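Local coordinates for tailspike protein (Siphovirus 9NA, PDB 3RIQ), which probably recognises and cleaves the lipopolysaccharide O-antigen of Salmonella as the receptor-binding, endorhamnosidase tailspike of the phage, at residues M21-A26 with L69-L74. Residues are numbered along the deposited sequence; the frame is centred on the assembly and turned at random.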
ATOM      1  N   MET A  21      37.241 -30.909 -19.441  1.00 18.48           N
ATOM      2  CA  MET A  21      36.797 -31.941 -18.499  1.00 20.06           C
ATOM      3  C   MET A  21      36.209 -31.343 -17.230  1.00 18.84           C
ATOM      4  O   MET A  21      35.274 -31.905 -16.653  1.00 20.73           O
ATOM      5  CB  MET A  21      37.934 -32.909 -18.154  1.00 21.10           C
ATOM      6  CG  MET A  21      38.273 -33.882 -19.274  1.00 26.95           C
ATOM      7  SD  MET A  21      36.854 -34.923 -19.696  1.00 37.58           S
ATOM      8  CE  MET A  21      36.763 -36.049 -18.300  1.00 37.89           C
ATOM      9  N   THR A  22      36.745 -30.201 -16.793  1.00 17.23           N
ATOM     10  CA  THR A  22      36.343 -29.615 -15.504  1.00 15.81           C
ATOM     11  C   THR A  22      35.936 -28.158 -15.686  1.00 15.04           C
ATOM     12  O   THR A  22      36.378 -27.475 -16.632  1.00 15.24           O
ATOM     13  CB  THR A  22      37.462 -29.656 -14.436  1.00 15.35           C
ATOM     14  OG1 THR A  22      38.533 -28.801 -14.820  1.00 15.81           O
ATOM     15  CG2 THR A  22      38.009 -31.088 -14.207  1.00 16.93           C
ATOM     16  N   LEU A  23      35.177 -27.660 -14.714  1.00 15.78           N
ATOM     17  CA  LEU A  23      34.824 -26.258 -14.658  1.00 15.18           C
ATOM     18  C   LEU A  23      36.058 -25.368 -14.440  1.00 15.30           C
ATOM     19  O   LEU A  23      36.155 -24.289 -15.034  1.00 14.21           O
ATOM     20  CB  LEU A  23      33.785 -26.027 -13.561  1.00 15.99           C
ATOM     21  CG  LEU A  23      33.122 -24.658 -13.560  1.00 16.39           C
ATOM     22  CD1 LEU A  23      32.559 -24.235 -14.939  1.00 17.39           C
ATOM     23  CD2 LEU A  23      32.005 -24.695 -12.449  1.00 17.59           C
ATOM     24  N   GLN A  24      37.026 -25.843 -13.659  1.00 14.79           N
ATOM     25  CA  GLN A  24      38.280 -25.094 -13.492  1.00 14.30           C
ATOM     26  C   GLN A  24      39.019 -24.927 -14.829  1.00 14.88           C
ATOM     27  O   GLN A  24      39.485 -23.820 -15.157  1.00 14.22           O
ATOM     28  CB  GLN A  24      39.213 -25.766 -12.470  1.00 14.03           C
ATOM     29  CG  GLN A  24      40.574 -25.031 -12.350  1.00 14.47           C
ATOM     30  CD  GLN A  24      40.359 -23.650 -11.720  1.00 13.50           C
ATOM     31  OE1 GLN A  24      40.007 -23.543 -10.539  1.00 15.47           O
ATOM     32  NE2 GLN A  24      40.484 -22.603 -12.528  1.00 14.04           N
ATOM     33  N   GLU A  25      39.098 -25.989 -15.626  1.00 15.31           N
ATOM     34  CA  GLU A  25      39.774 -25.844 -16.931  1.00 15.97           C
ATOM     35  C   GLU A  25      39.077 -24.797 -17.809  1.00 15.33           C
ATOM     36  O   GLU A  25      39.727 -23.988 -18.477  1.00 15.13           O
ATOM     37  CB  GLU A  25      39.800 -27.186 -17.657  1.00 16.08           C
ATOM     38  CG  GLU A  25      40.812 -28.178 -17.102  1.00 16.89           C
ATOM     39  CD  GLU A  25      40.530 -29.625 -17.470  1.00 21.94           C
ATOM     40  OE1 GLU A  25      39.450 -29.924 -18.021  1.00 24.23           O
ATOM     41  OE2 GLU A  25      41.393 -30.472 -17.176  1.00 26.39           O
ATOM     42  N   ALA A  26      37.746 -24.785 -17.773  1.00 15.34           N
ATOM     43  CA  ALA A  26      36.968 -23.804 -18.537  1.00 14.13           C
ATOM     44  C   ALA A  26      37.198 -22.373 -17.992  1.00 14.88           C
ATOM     45  O   ALA A  26      37.412 -21.435 -18.768  1.00 13.45           O
ATOM     46  CB  ALA A  26      35.475 -24.178 -18.514  1.00 14.61           C
ATOM     47  N   LEU A  69      29.802 -26.582  -4.157  1.00 12.83           N
ATOM     48  CA  LEU A  69      30.693 -26.167  -5.264  1.00 12.75           C
ATOM     49  C   LEU A  69      31.165 -24.733  -4.918  1.00 12.92           C
ATOM     50  O   LEU A  69      30.344 -23.803  -4.836  1.00 13.82           O
ATOM     51  CB  LEU A  69      29.906 -26.205  -6.585  1.00 13.02           C
ATOM     52  CG  LEU A  69      30.608 -25.649  -7.842  1.00 12.47           C
ATOM     53  CD1 LEU A  69      31.948 -26.404  -8.122  1.00 14.06           C
ATOM     54  CD2 LEU A  69      29.669 -25.809  -9.046  1.00 13.72           C
ATOM     55  N   ASN A  70      32.465 -24.551  -4.685  1.00 12.29           N
ATOM     56  CA  ASN A  70      33.043 -23.222  -4.314  1.00 12.23           C
ATOM     57  C   ASN A  70      33.489 -22.441  -5.530  1.00 12.30           C
ATOM     58  O   ASN A  70      34.225 -22.962  -6.398  1.00 12.87           O
ATOM     59  CB  ASN A  70      34.268 -23.419  -3.404  1.00 12.02           C
ATOM     60  CG  ASN A  70      33.942 -24.156  -2.136  1.00 13.88           C
ATOM     61  OD1 ASN A  70      34.210 -25.370  -1.989  1.00 17.96           O
ATOM     62  ND2 ASN A  70      33.386 -23.438  -1.194  1.00 12.64           N
ATOM     63  N   TRP A  71      33.064 -21.179  -5.603  1.00 12.19           N
ATOM     64  CA  TRP A  71      33.509 -20.251  -6.641  1.00 12.23           C
ATOM     65  C   TRP A  71      34.335 -19.157  -5.994  1.00 12.64           C
ATOM     66  O   TRP A  71      33.819 -18.340  -5.194  1.00 13.84           O
ATOM     67  CB  TRP A  71      32.314 -19.664  -7.381  1.00 11.60           C
ATOM     68  CG  TRP A  71      31.704 -20.588  -8.416  1.00 12.20           C
ATOM     69  CD1 TRP A  71      31.952 -21.947  -8.613  1.00 11.65           C
ATOM     70  CD2 TRP A  71      30.755 -20.208  -9.403  1.00 12.25           C
ATOM     71  NE1 TRP A  71      31.194 -22.399  -9.685  1.00 12.90           N
ATOM     72  CE2 TRP A  71      30.452 -21.357 -10.177  1.00 12.76           C
ATOM     73  CE3 TRP A  71      30.107 -18.985  -9.712  1.00 13.14           C
ATOM     74  CZ2 TRP A  71      29.496 -21.329 -11.239  1.00 12.97           C
ATOM     75  CZ3 TRP A  71      29.193 -18.958 -10.759  1.00 13.60           C
ATOM     76  CH2 TRP A  71      28.893 -20.128 -11.518  1.00 13.29           C
ATOM     77  N   ASN A  72      35.618 -19.127  -6.362  1.00 12.80           N
ATOM     78  CA  ASN A  72      36.615 -18.250  -5.708  1.00 12.58           C
ATOM     79  C   ASN A  72      37.191 -17.269  -6.715  1.00 13.42           C
ATOM     80  O   ASN A  72      37.270 -17.565  -7.905  1.00 13.77           O
ATOM     81  CB  ASN A  72      37.751 -19.110  -5.142  1.00 13.48           C
ATOM     82  CG  ASN A  72      37.251 -20.135  -4.166  1.00 13.65           C
ATOM     83  OD1 ASN A  72      37.724 -21.284  -4.120  1.00 18.17           O
ATOM     84  ND2 ASN A  72      36.329 -19.733  -3.348  1.00 15.09           N
ATOM     85  N   ASN A  73      37.572 -16.097  -6.236  1.00 12.65           N
ATOM     86  CA  ASN A  73      38.196 -15.057  -7.061  1.00 13.49           C
ATOM     87  C   ASN A  73      37.391 -14.655  -8.292  1.00 13.73           C
ATOM     88  O   ASN A  73      37.947 -14.366  -9.337  1.00 14.91           O
ATOM     89  CB  ASN A  73      39.622 -15.475  -7.467  1.00 13.86           C
ATOM     90  CG  ASN A  73      40.476 -15.780  -6.261  1.00 18.79           C
ATOM     91  OD1 ASN A  73      40.497 -15.014  -5.295  1.00 22.72           O
ATOM     92  ND2 ASN A  73      41.218 -16.866  -6.320  1.00 21.62           N
ATOM     93  N   LEU A  74      36.082 -14.573  -8.152  1.00 13.31           N
ATOM     94  CA  LEU A  74      35.286 -14.085  -9.255  1.00 13.50           C
ATOM     95  C   LEU A  74      35.403 -12.586  -9.263  1.00 13.47           C
ATOM     96  O   LEU A  74      35.215 -11.959  -8.220  1.00 14.42           O
ATOM     97  CB  LEU A  74      33.806 -14.525  -9.057  1.00 13.73           C
ATOM     98  CG  LEU A  74      32.852 -14.198 -10.203  1.00 14.48           C
ATOM     99  CD1 LEU A  74      33.375 -14.824 -11.523  1.00 15.73           C
ATOM    100  CD2 LEU A  74      31.406 -14.728  -9.891  1.00 15.28           C
TER
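One methyl of L23 carries most of this small buried contact: CD2 of L23 lies 3.7 Å from NE1 of W71, meeting the indole obliquely, and 4.3 Å from CD2 of L69. With CG anti to the backbone N (chi1 -169°), the L23 side chain extends toward the strand and crosses that of W71 at about a right angle. Leucine suits this place, since one branch, CD2, can sit between the indole and the second leucine. The price is polar: the indole N-H of W71 is buried with no hydrogen-bond partner in the model. V48 touches both L23 and W71, while the ring of F50 packs edge-to-face with the indole. L23 opens helix 23-29, whose start is fixed by a capping box. The short hydroxyl of T22 accepts, through OG1, from E25 N at 3.0 Å, an N-H of the first turn. Glutamate is long enough to reach back, and E25 OE1 takes T22 N at 3.0 Å from above its carboxylate plane. M21 N meets the same OE1 nearly along its C-O axis. The contact itself is apolar packing of helix 23-29, near the chain's N-terminal end, onto an early coil of the right-handed parallel beta-helix, the fold of P22-type tailspikes.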